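Putative pyridoxal phosphate-dependent transferase (Clostridium difficile, PDB 4DGT) is of unknown specific function but belongs to the class I and II aminotransferase family and binds pyridoxal-5'-phosphate in a two-chain assembly. Local coordinates at residues Pro315-Arg320 / Leu328-Ser333; Ala353-Asn358 / Tyr367-Leu372; Ile209-His214 / Tyr298-Ile303. All coordinates share one frame; numbering follows the deposited sequence.

Interaction 1: residues Pro315-Arg320 / Leu328-Ser333; sequences PKLKVR and LWVDFS. With MG (magnesium ion), chain D.
Lys318 and Asp331 face each other as an antiparallel hydrogen-bonded pair. Asp331 N gives to Lys318 O at 2.7 Å, and Lys318 N gives to Asp331 O at 3.1 Å. Their side chains lie alongside each other on one sheet face, but the charged ends do not touch.

Apolar packing begins at Leu317. Its CD2 sits over one face of the Phe332 ring, 3.9 Å from the centroid, as a CH-pi contact displaced toward the rim. The first torsion of Leu317 (chi1 -54°) sets CG beside the backbone N, and with an extended chi2 both methyls reach the ring. Farther along, Val319 CG2 meets Leu328 CD1 at 3.6 Å. The two side chains cross at about a right angle.

Waters extend the pairing at both ends. One donates to Lys316 O and Asp331 O; another links Arg320 N to Trp329 O. The backbone bond from Ser333 N to Asp331 OD1, 2.8 Å long, makes an Asx turn, which helps hold that oxygen. A magnesium ion binds Pro315 O at 2.4 Å and five waters, two of which donate to Leu317 O.

Ile310 of helix 289-313 and Ile390 of helix 376-390 cover Leu317. The whole is a beta hairpin at the edge of a four-stranded antiparallel sheet.

Interaction 2: residues Ala353-Asn358 / Tyr367-Leu372; sequences ALNQGN and YQRINL
Gln356 and Gln368 lie alongside each other, pointing the same way, with amide planes 49° apart. Gln368 NE2 gives to Gln356 OE1 at 2.6 Å. The oxygen lies in the donor's amide plane, but the N-H comes from above the carbonyl plane of the acceptor. Both chains turn at chi2, which brings the two amides together. They are packed tightly. Gln356 NE2 and Gln368 OE1 are only 2.7 Å apart, but the angle is too poor for a hydrogen bond, and the two OE1 acceptors are also close. Gln356 NE2 gives a longer bond to Leu354 O within its own segment.

Three backbone bonds join the strands. Arg369 N gives to Asn355 O at 2.9 Å, and Asn355 N returns a bond to Arg369 O at 3.0 Å. Gly357 N adds a more bent bond to Tyr367 O at 2.8 Å, with an angle of 133° at the hydrogen.

On the sheet face away from the glutamines, the Asn355 amide lies beside the Arg369 guanidinium. Asn355 ND2 and Arg369 NH2 are 3.0 Å apart, but both are donors. A water takes a 2.8 Å bond from Arg369 NE at the guanidinium edge and a weak one from Asn355 ND2. Arg369 NH1 is bound by Asn175 OD1, and NH2 by Trp38 O.

Apolar packing is slight. Leu354 CD1 touches Gln368 CB, and Leu354 CD2 approaches Ile370 CG1.

The side chain of Arg369 is about 5 Å from the bound pyridoxal-5'-phosphate. Three oxygen partners hold its guanidinium in position near the cofactor.

Interaction 3: residues Ile209-His214 / Tyr298-Ile303; sequences IILKKH and YLESNI
A loop that follows strand 199-203 packs here on the long helix 289-313. Lys212 N gives a nearly straight hydrogen bond to Glu300 OE1, 2.9 Å long with an angle of 175° at the hydrogen. It uses the syn lone pair of that oxygen. CG of Glu300 stands opposite the backbone N (chi1 -166°), and the chain then bends at chi2 to bring the carboxylate to the loop. A water donates to both Glu300 OE2 and Lys212 O, at 2.7 Å each. Thus the two carboxylate oxygens hold the N-H and the carbonyl of one residue, the second through water. Leu211 CB rests on Glu300 OE1 at 3.5 Å, the two side chains sliding past each other in opposite directions.

Lys212 is the second residue of a type II beta turn from Leu211 to His214. The turn is closed by a backbone bond from His214 N to Leu211 O. The glutamate therefore grips the turn from the helix side. Its OE2 also makes a salt bridge with Lys321, while Lys212 NZ pairs with Glu297 on the same helix.

Leucines and isoleucines line the rest of the contact. The Leu299 side chain crosses those of Ile209 and Leu211 at about a right angle, its CD2 lying 3.7 Å from Ile209 CG2 and 3.9 Å from Leu211 CD1. Ile303 CD1 reaches Leu211 CG tip to tip at 4.2 Å.

In the fold
Along the chain, interaction 3 closes first, then interaction 1, then interaction 2. Interactions 1 and 2 have centres about 11 Å apart and share one antiparallel sheet, ordered 318-319, 327-331, 367-371, 355-356. Strands 327-331 and 367-371 are neighbours in it and join the two hairpins by backbone bonds; the stacked rings of Trp329 and Tyr367 add to this. Interaction 3 lies about 18 Å from interaction 1 and 19 Å from interaction 2, centre to centre. Helix 289-313 runs on from it toward strand 318-319. Asn302 and Ile303 on that helix touch Leu372, just past strand 367-371. The helix thus ties the 209-214 loop to this sheet.

Interaction 1: residues Pro315-Arg320 / Leu328-Ser333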
loop_
_atom_site.group_PDB
_atom_site.type_symbol
_atom_site.label_atom_id
_atom_site.label_comp_id
_atom_site.label_asym_id
_atom_site.label_seq_id
_atom_site.Cartn_x
_atom_site.Cartn_y
_atom_site.Cartn_z
ATOM N N PRO A 315 -33.190 -29.118 -3.175
ATOM C CA PRO A 315 -34.366 -28.393 -2.655
ATOM C C PRO A 315 -34.415 -28.200 -1.142
ATOM O O PRO A 315 -35.197 -27.374 -0.676
ATOM C CB PRO A 315 -35.537 -29.269 -3.104
ATOM C CG PRO A 315 -34.930 -30.631 -3.244
ATOM C CD PRO A 315 -33.560 -30.427 -3.741
ATOM N N LYS A 316 -33.571 -28.895 -0.389
ATOM C CA LYS A 316 -33.461 -28.660 1.062
ATOM C C LYS A 316 -32.747 -27.349 1.349
ATOM O O LYS A 316 -32.967 -26.746 2.424
ATOM C CB LYS A 316 -32.769 -29.821 1.759
ATOM C CG LYS A 316 -33.608 -31.116 1.688
ATOM C CD LYS A 316 -33.122 -32.134 2.676
ATOM C CE LYS A 316 -33.731 -33.517 2.409
ATOM N NZ LYS A 316 -33.060 -34.489 3.349
ATOM N N LEU A 317 -31.973 -26.851 0.391
ATOM C CA LEU A 317 -31.296 -25.550 0.562
ATOM C C LEU A 317 -32.269 -24.416 0.357
ATOM O O LEU A 317 -33.253 -24.558 -0.364
ATOM C CB LEU A 317 -30.112 -25.408 -0.371
ATOM C CG LEU A 317 -29.077 -26.557 -0.293
ATOM C CD1 LEU A 317 -27.883 -26.252 -1.194
ATOM C CD2 LEU A 317 -28.587 -26.966 1.107
ATOM N N LYS A 318 -32.011 -23.277 0.968
ATOM C CA LYS A 318 -32.820 -22.084 0.775
ATOM C C LYS A 318 -31.911 -20.929 0.371
ATOM O O LYS A 318 -30.830 -20.750 0.932
ATOM C CB LYS A 318 -33.583 -21.712 2.037
ATOM C CG LYS A 318 -34.550 -22.770 2.552
ATOM C CD LYS A 318 -35.052 -22.364 3.932
ATOM C CE LYS A 318 -35.995 -21.171 3.916
ATOM N NZ LYS A 318 -36.313 -20.603 5.258
ATOM N N VAL A 319 -32.352 -20.174 -0.638
ATOM C CA VAL A 319 -31.575 -19.079 -1.208
ATOM C C VAL A 319 -32.563 -17.993 -1.653
ATOM O O VAL A 319 -33.688 -18.284 -2.132
ATOM C CB VAL A 319 -30.673 -19.513 -2.356
ATOM C CG1 VAL A 319 -31.481 -20.094 -3.491
ATOM C CG2 VAL A 319 -29.796 -18.364 -2.784
ATOM N N ARG A 320 -32.178 -16.764 -1.367
ATOM C CA ARG A 320 -32.882 -15.546 -1.830
ATOM C C ARG A 320 -31.979 -14.798 -2.826
ATOM O O ARG A 320 -30.792 -14.621 -2.581
ATOM C CB ARG A 320 -33.236 -14.624 -0.653
ATOM C CG ARG A 320 -34.105 -15.296 0.402
ATOM C CD ARG A 320 -35.518 -15.543 -0.147
ATOM N NE ARG A 320 -36.408 -16.308 0.747
ATOM C CZ ARG A 320 -36.616 -17.630 0.702
ATOM N NH1 ARG A 320 -36.018 -18.389 -0.214
ATOM N NH2 ARG A 320 -37.457 -18.199 1.572
ATOM N N LEU A 328 -23.595 -15.159 -3.431
ATOM C CA LEU A 328 -24.867 -15.817 -3.131
ATOM C C LEU A 328 -24.799 -16.385 -1.691
ATOM O O LEU A 328 -23.789 -17.009 -1.322
ATOM C CB LEU A 328 -25.078 -16.915 -4.197
ATOM C CG LEU A 328 -26.427 -17.570 -4.293
ATOM C CD1 LEU A 328 -27.422 -16.597 -4.917
ATOM C CD2 LEU A 328 -26.314 -18.814 -5.192
ATOM N N TRP A 329 -25.862 -16.186 -0.947
ATOM C CA TRP A 329 -25.966 -16.533 0.432
ATOM C C TRP A 329 -26.982 -17.680 0.571
ATOM O O TRP A 329 -28.177 -17.460 0.396
ATOM C CB TRP A 329 -26.402 -15.283 1.201
ATOM C CG TRP A 329 -26.402 -15.325 2.712
ATOM C CD1 TRP A 329 -27.472 -15.031 3.541
ATOM C CD2 TRP A 329 -25.288 -15.580 3.633
ATOM N NE1 TRP A 329 -27.098 -15.083 4.852
ATOM C CE2 TRP A 329 -25.787 -15.348 4.959
ATOM C CE3 TRP A 329 -23.942 -15.908 3.476
ATOM C CZ2 TRP A 329 -24.989 -15.536 6.075
ATOM C CZ3 TRP A 329 -23.127 -16.077 4.593
ATOM C CH2 TRP A 329 -23.647 -15.882 5.885
ATOM N N VAL A 330 -26.483 -18.866 0.879
ATOM C CA VAL A 330 -27.306 -20.086 0.800
ATOM C C VAL A 330 -27.403 -20.772 2.149
ATOM O O VAL A 330 -26.349 -21.015 2.805
ATOM C CB VAL A 330 -26.709 -21.084 -0.207
ATOM C CG1 VAL A 330 -27.540 -22.388 -0.314
ATOM C CG2 VAL A 330 -26.509 -20.444 -1.568
ATOM N N ASP A 331 -28.660 -21.032 2.558
ATOM C CA ASP A 331 -28.965 -21.637 3.863
ATOM C C ASP A 331 -28.931 -23.140 3.740
ATOM O O ASP A 331 -29.785 -23.697 3.036
ATOM C CB ASP A 331 -30.358 -21.201 4.328
ATOM C CG ASP A 331 -30.664 -21.597 5.716
ATOM O OD1 ASP A 331 -29.901 -22.302 6.385
ATOM O OD2 ASP A 331 -31.792 -21.226 6.146
ATOM N N PHE A 332 -27.994 -23.800 4.442
ATOM C CA PHE A 332 -27.839 -25.224 4.501
ATOM C C PHE A 332 -28.374 -25.811 5.803
ATOM O O PHE A 332 -28.185 -26.984 6.054
ATOM C CB PHE A 332 -26.346 -25.608 4.428
ATOM C CG PHE A 332 -25.732 -25.475 3.083
ATOM C CD1 PHE A 332 -25.553 -24.244 2.477
ATOM C CD2 PHE A 332 -25.320 -26.611 2.379
ATOM C CE1 PHE A 332 -24.965 -24.142 1.239
ATOM C CE2 PHE A 332 -24.729 -26.521 1.111
ATOM C CZ PHE A 332 -24.544 -25.282 0.551
ATOM N N SER A 333 -29.078 -25.013 6.600
ATOM C CA SER A 333 -29.466 -25.494 7.931
ATOM C C SER A 333 -30.398 -26.665 7.949
ATOM O O SER A 333 -30.367 -27.426 8.912
ATOM C CB SER A 333 -30.072 -24.462 8.830
ATOM O OG SER A 333 -31.124 -23.763 8.169
HETATM MG MG MG D . -36.589 -25.730 -1.653
HETATM O O HOH W 1 -31.607 -25.276 4.341
HETATM O O HOH W 2 -34.769 -24.891 -2.527
HETATM O O HOH W 3 -36.201 -25.064 0.343
HETATM O O HOH W 4 -27.953 -14.499 -1.828
HETATM O O HOH W 5 -30.210 -15.833 0.887
HETATM O O HOH W 6 -37.080 -26.292 -3.837
HETATM O O HOH W 7 -38.053 -26.991 -0.799
HETATM O O HOH W 8 -37.611 -24.133 -2.274
#

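Interaction 2: residues Ala353-Asn358 / Tyr367-Leu372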
loop_
_atom_site.group_PDB
_atom_site.type_symbol
_atom_site.label_atom_id
_atom_site.label_comp_id
_atom_site.label_asym_id
_atom_site.label_seq_id
_atom_site.Cartn_x
_atom_site.Cartn_y
_atom_site.Cartn_z
ATOM N N ALA A 353 -14.667 -25.087 -2.350
ATOM C CA ALA A 353 -14.379 -24.106 -1.270
ATOM C C ALA A 353 -15.338 -22.928 -1.335
ATOM O O ALA A 353 -15.296 -22.092 -2.238
ATOM C CB ALA A 353 -12.949 -23.646 -1.403
ATOM N N LEU A 354 -16.227 -22.875 -0.351
ATOM C CA LEU A 354 -17.188 -21.785 -0.193
ATOM C C LEU A 354 -16.798 -21.051 1.068
ATOM O O LEU A 354 -16.048 -21.599 1.868
ATOM C CB LEU A 354 -18.574 -22.322 0.007
ATOM C CG LEU A 354 -19.111 -23.419 -0.914
ATOM C CD1 LEU A 354 -20.557 -23.774 -0.638
ATOM C CD2 LEU A 354 -18.858 -22.944 -2.330
ATOM N N ASN A 355 -17.271 -19.825 1.271
ATOM C CA ASN A 355 -16.973 -19.135 2.526
ATOM C C ASN A 355 -17.971 -19.615 3.605
ATOM O O ASN A 355 -19.140 -19.488 3.446
ATOM C CB ASN A 355 -17.062 -17.607 2.415
ATOM C CG ASN A 355 -15.873 -16.974 1.727
ATOM O OD1 ASN A 355 -14.962 -16.461 2.358
ATOM N ND2 ASN A 355 -15.932 -16.913 0.450
ATOM N N GLN A 356 -17.466 -20.111 4.703
ATOM C CA GLN A 356 -18.301 -20.559 5.801
ATOM C C GLN A 356 -19.109 -19.408 6.384
ATOM O O GLN A 356 -18.569 -18.326 6.668
ATOM C CB GLN A 356 -17.353 -21.177 6.832
ATOM C CG GLN A 356 -16.537 -22.326 6.195
ATOM C CD GLN A 356 -17.425 -23.396 5.454
ATOM O OE1 GLN A 356 -18.339 -23.931 6.099
ATOM N NE2 GLN A 356 -17.147 -23.730 4.103
ATOM N N GLY A 357 -20.418 -19.603 6.526
ATOM C CA GLY A 357 -21.306 -18.567 7.012
ATOM C C GLY A 357 -20.939 -18.016 8.408
ATOM O O GLY A 357 -21.079 -16.802 8.703
ATOM N N ASN A 358 -20.461 -18.883 9.253
ATOM C CA ASN A 358 -20.139 -18.499 10.620
ATOM C C ASN A 358 -19.013 -17.487 10.714
ATOM O O ASN A 358 -18.944 -16.695 11.682
ATOM C CB ASN A 358 -19.979 -19.747 11.522
ATOM C CG ASN A 358 -18.730 -20.582 11.285
ATOM O OD1 ASN A 358 -18.005 -20.434 10.328
ATOM N ND2 ASN A 358 -18.473 -21.493 12.220
ATOM N N TYR A 367 -25.140 -21.148 7.086
ATOM C CA TYR A 367 -25.024 -20.584 5.748
ATOM C C TYR A 367 -23.647 -20.835 5.115
ATOM O O TYR A 367 -22.666 -21.122 5.847
ATOM C CB TYR A 367 -25.285 -19.047 5.747
ATOM C CG TYR A 367 -26.742 -18.648 5.870
ATOM C CD1 TYR A 367 -27.373 -18.602 7.103
ATOM C CD2 TYR A 367 -27.469 -18.317 4.752
ATOM C CE1 TYR A 367 -28.721 -18.229 7.188
ATOM C CE2 TYR A 367 -28.781 -17.941 4.833
ATOM C CZ TYR A 367 -29.396 -17.913 6.013
ATOM O OH TYR A 367 -30.736 -17.511 5.966
ATOM N N GLN A 368 -23.587 -20.715 3.788
ATOM C CA GLN A 368 -22.365 -20.644 3.036
ATOM C C GLN A 368 -22.511 -19.549 1.961
ATOM O O GLN A 368 -23.655 -19.312 1.441
ATOM C CB GLN A 368 -22.088 -21.984 2.333
ATOM C CG GLN A 368 -22.047 -23.216 3.237
ATOM C CD GLN A 368 -20.734 -23.310 4.002
ATOM O OE1 GLN A 368 -19.663 -23.089 3.431
ATOM N NE2 GLN A 368 -20.782 -23.669 5.271
ATOM N N ARG A 369 -21.401 -18.865 1.658
ATOM C CA ARG A 369 -21.386 -17.803 0.648
ATOM C C ARG A 369 -20.660 -18.354 -0.600
ATOM O O ARG A 369 -19.531 -18.883 -0.474
ATOM C CB ARG A 369 -20.666 -16.583 1.135
ATOM C CG ARG A 369 -20.961 -15.360 0.297
ATOM C CD ARG A 369 -20.048 -14.221 0.672
ATOM N NE ARG A 369 -18.693 -14.444 0.210
ATOM C CZ ARG A 369 -17.687 -13.658 0.504
ATOM N NH1 ARG A 369 -17.863 -12.544 1.198
ATOM N NH2 ARG A 369 -16.492 -13.957 0.027
ATOM N N ILE A 370 -21.271 -18.186 -1.783
ATOM C CA ILE A 370 -20.742 -18.679 -3.042
ATOM C C ILE A 370 -20.481 -17.495 -3.985
ATOM O O ILE A 370 -21.367 -16.598 -4.175
ATOM C CB ILE A 370 -21.732 -19.605 -3.772
ATOM C CG1 ILE A 370 -22.322 -20.610 -2.775
ATOM C CG2 ILE A 370 -21.021 -20.338 -4.924
ATOM C CD1 ILE A 370 -23.301 -21.587 -3.395
ATOM N N ASN A 371 -19.292 -17.439 -4.576
ATOM C CA ASN A 371 -18.912 -16.368 -5.501
ATOM C C ASN A 371 -19.343 -16.712 -6.918
ATOM O O ASN A 371 -18.827 -17.669 -7.486
ATOM C CB ASN A 371 -17.385 -16.219 -5.422
ATOM C CG ASN A 371 -16.826 -15.131 -6.314
ATOM O OD1 ASN A 371 -17.392 -14.748 -7.333
ATOM N ND2 ASN A 371 -15.623 -14.695 -5.973
ATOM N N LEU A 372 -20.264 -15.922 -7.513
ATOM C CA LEU A 372 -20.805 -16.225 -8.856
ATOM C C LEU A 372 -20.139 -15.438 -9.969
ATOM O O LEU A 372 -20.586 -15.465 -11.135
ATOM C CB LEU A 372 -22.306 -16.016 -8.870
ATOM C CG LEU A 372 -23.113 -17.311 -8.524
ATOM C CD1 LEU A 372 -22.609 -18.050 -7.265
ATOM C CD2 LEU A 372 -24.609 -17.073 -8.547
HETATM O O HOH W 9 -18.141 -16.432 -1.691
#

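Interaction 3: residues Ile209-His214 / Tyr298-Ile303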
loop_
_atom_site.group_PDB
_atom_site.type_symbol
_atom_site.label_atom_id
_atom_site.label_comp_id
_atom_site.label_asym_id
_atom_site.label_seq_id
_atom_site.Cartn_x
_atom_site.Cartn_y
_atom_site.Cartn_z
ATOM N N ILE A 209 -22.198 -3.083 -8.249
ATOM C CA ILE A 209 -22.589 -4.461 -8.579
ATOM C C ILE A 209 -24.004 -4.591 -8.065
ATOM O O ILE A 209 -24.280 -5.009 -6.944
ATOM C CB ILE A 209 -21.656 -5.489 -7.969
ATOM C CG1 ILE A 209 -20.212 -5.220 -8.452
ATOM C CG2 ILE A 209 -22.156 -6.869 -8.386
ATOM C CD1 ILE A 209 -19.064 -5.970 -7.775
ATOM N N ILE A 210 -24.929 -4.134 -8.913
ATOM C CA ILE A 210 -26.340 -3.947 -8.553
ATOM C C ILE A 210 -27.174 -4.593 -9.660
ATOM O O ILE A 210 -26.976 -4.326 -10.851
ATOM C CB ILE A 210 -26.727 -2.439 -8.449
ATOM C CG1 ILE A 210 -25.788 -1.652 -7.518
ATOM C CG2 ILE A 210 -28.221 -2.320 -8.055
ATOM C CD1 ILE A 210 -25.908 -1.987 -6.042
ATOM N N LEU A 211 -28.136 -5.418 -9.254
ATOM C CA LEU A 211 -28.921 -6.171 -10.230
ATOM C C LEU A 211 -30.148 -5.396 -10.699
ATOM O O LEU A 211 -30.424 -4.328 -10.210
ATOM C CB LEU A 211 -29.250 -7.543 -9.689
ATOM C CG LEU A 211 -28.066 -8.550 -9.540
ATOM C CD1 LEU A 211 -27.147 -8.554 -10.734
ATOM C CD2 LEU A 211 -27.146 -8.271 -8.416
ATOM N N LYS A 212 -30.823 -5.944 -11.702
ATOM C CA LYS A 212 -32.013 -5.255 -12.276
ATOM C C LYS A 212 -33.079 -5.027 -11.210
ATOM O O LYS A 212 -33.294 -5.824 -10.304
ATOM C CB LYS A 212 -32.633 -6.024 -13.454
ATOM C CG LYS A 212 -31.781 -5.928 -14.661
ATOM C CD LYS A 212 -32.189 -6.935 -15.750
ATOM C CE LYS A 212 -30.968 -7.408 -16.557
ATOM N NZ LYS A 212 -31.139 -7.674 -18.026
ATOM N N LYS A 213 -33.719 -3.874 -11.343
ATOM C CA LYS A 213 -34.759 -3.384 -10.449
ATOM C C LYS A 213 -34.258 -2.829 -9.149
ATOM O O LYS A 213 -35.046 -2.491 -8.283
ATOM C CB LYS A 213 -35.822 -4.450 -10.148
ATOM C CG LYS A 213 -36.427 -5.071 -11.408
ATOM C CD LYS A 213 -37.689 -5.827 -11.069
ATOM C CE LYS A 213 -37.461 -7.044 -10.198
ATOM N NZ LYS A 213 -38.737 -7.835 -9.975
ATOM N N HIS A 214 -32.922 -2.733 -8.988
ATOM C CA HIS A 214 -32.363 -2.138 -7.779
ATOM C C HIS A 214 -31.441 -1.035 -8.181
ATOM O O HIS A 214 -30.944 -0.997 -9.315
ATOM C CB HIS A 214 -31.642 -3.220 -6.921
ATOM C CG HIS A 214 -32.589 -4.270 -6.476
ATOM N ND1 HIS A 214 -33.380 -4.106 -5.373
ATOM C CD2 HIS A 214 -32.969 -5.466 -7.061
ATOM C CE1 HIS A 214 -34.224 -5.157 -5.298
ATOM N NE2 HIS A 214 -33.976 -5.967 -6.318
ATOM N N TYR A 298 -24.373 -10.738 -17.540
ATOM C CA TYR A 298 -23.867 -12.061 -17.379
ATOM C C TYR A 298 -24.083 -12.560 -15.912
ATOM O O TYR A 298 -24.482 -13.696 -15.652
ATOM C CB TYR A 298 -22.405 -12.110 -17.768
ATOM C CG TYR A 298 -21.861 -13.507 -17.980
ATOM C CD1 TYR A 298 -21.950 -14.109 -19.227
ATOM C CD2 TYR A 298 -21.266 -14.210 -16.948
ATOM C CE1 TYR A 298 -21.461 -15.394 -19.444
ATOM C CE2 TYR A 298 -20.790 -15.488 -17.131
ATOM C CZ TYR A 298 -20.895 -16.096 -18.379
ATOM O OH TYR A 298 -20.409 -17.391 -18.572
ATOM N N LEU A 299 -23.785 -11.689 -14.949
ATOM C CA LEU A 299 -23.934 -12.028 -13.563
ATOM C C LEU A 299 -25.385 -12.377 -13.233
ATOM O O LEU A 299 -25.673 -13.359 -12.560
ATOM C CB LEU A 299 -23.485 -10.847 -12.685
ATOM C CG LEU A 299 -23.714 -11.009 -11.176
ATOM C CD1 LEU A 299 -22.893 -12.180 -10.584
ATOM C CD2 LEU A 299 -23.395 -9.668 -10.466
ATOM N N GLU A 300 -26.300 -11.541 -13.692
ATOM C CA GLU A 300 -27.707 -11.829 -13.409
ATOM C C GLU A 300 -28.165 -13.167 -13.978
ATOM O O GLU A 300 -28.879 -13.919 -13.298
ATOM C CB GLU A 300 -28.599 -10.729 -13.882
ATOM C CG GLU A 300 -29.999 -10.906 -13.263
ATOM C CD GLU A 300 -30.653 -9.634 -12.721
ATOM O OE1 GLU A 300 -30.099 -8.499 -12.897
ATOM O OE2 GLU A 300 -31.802 -9.782 -12.210
ATOM N N SER A 301 -27.656 -13.488 -15.173
ATOM C CA SER A 301 -27.932 -14.791 -15.728
ATOM C C SER A 301 -27.375 -15.884 -14.872
ATOM O O SER A 301 -28.019 -16.892 -14.670
ATOM C CB SER A 301 -27.341 -14.824 -17.159
ATOM O OG SER A 301 -27.594 -16.080 -17.735
ATOM N N ASN A 302 -26.131 -15.723 -14.375
ATOM C CA ASN A 302 -25.535 -16.766 -13.487
ATOM C C ASN A 302 -26.387 -16.927 -12.207
ATOM O O ASN A 302 -26.597 -18.019 -11.725
ATOM C CB ASN A 302 -24.111 -16.450 -13.034
ATOM C CG ASN A 302 -22.992 -16.942 -13.970
ATOM O OD1 ASN A 302 -23.218 -17.585 -14.977
ATOM N ND2 ASN A 302 -21.740 -16.701 -13.535
ATOM N N ILE A 303 -26.794 -15.807 -11.634
ATOM C CA ILE A 303 -27.658 -15.843 -10.457
ATOM C C ILE A 303 -28.934 -16.588 -10.689
ATOM O O ILE A 303 -29.225 -17.531 -9.936
ATOM C CB ILE A 303 -27.878 -14.432 -9.899
ATOM C CG1 ILE A 303 -26.583 -13.927 -9.318
ATOM C CG2 ILE A 303 -29.007 -14.480 -8.850
ATOM C CD1 ILE A 303 -26.570 -12.402 -9.029
HETATM O O HOH W 10 -32.805 -8.469 -10.130
#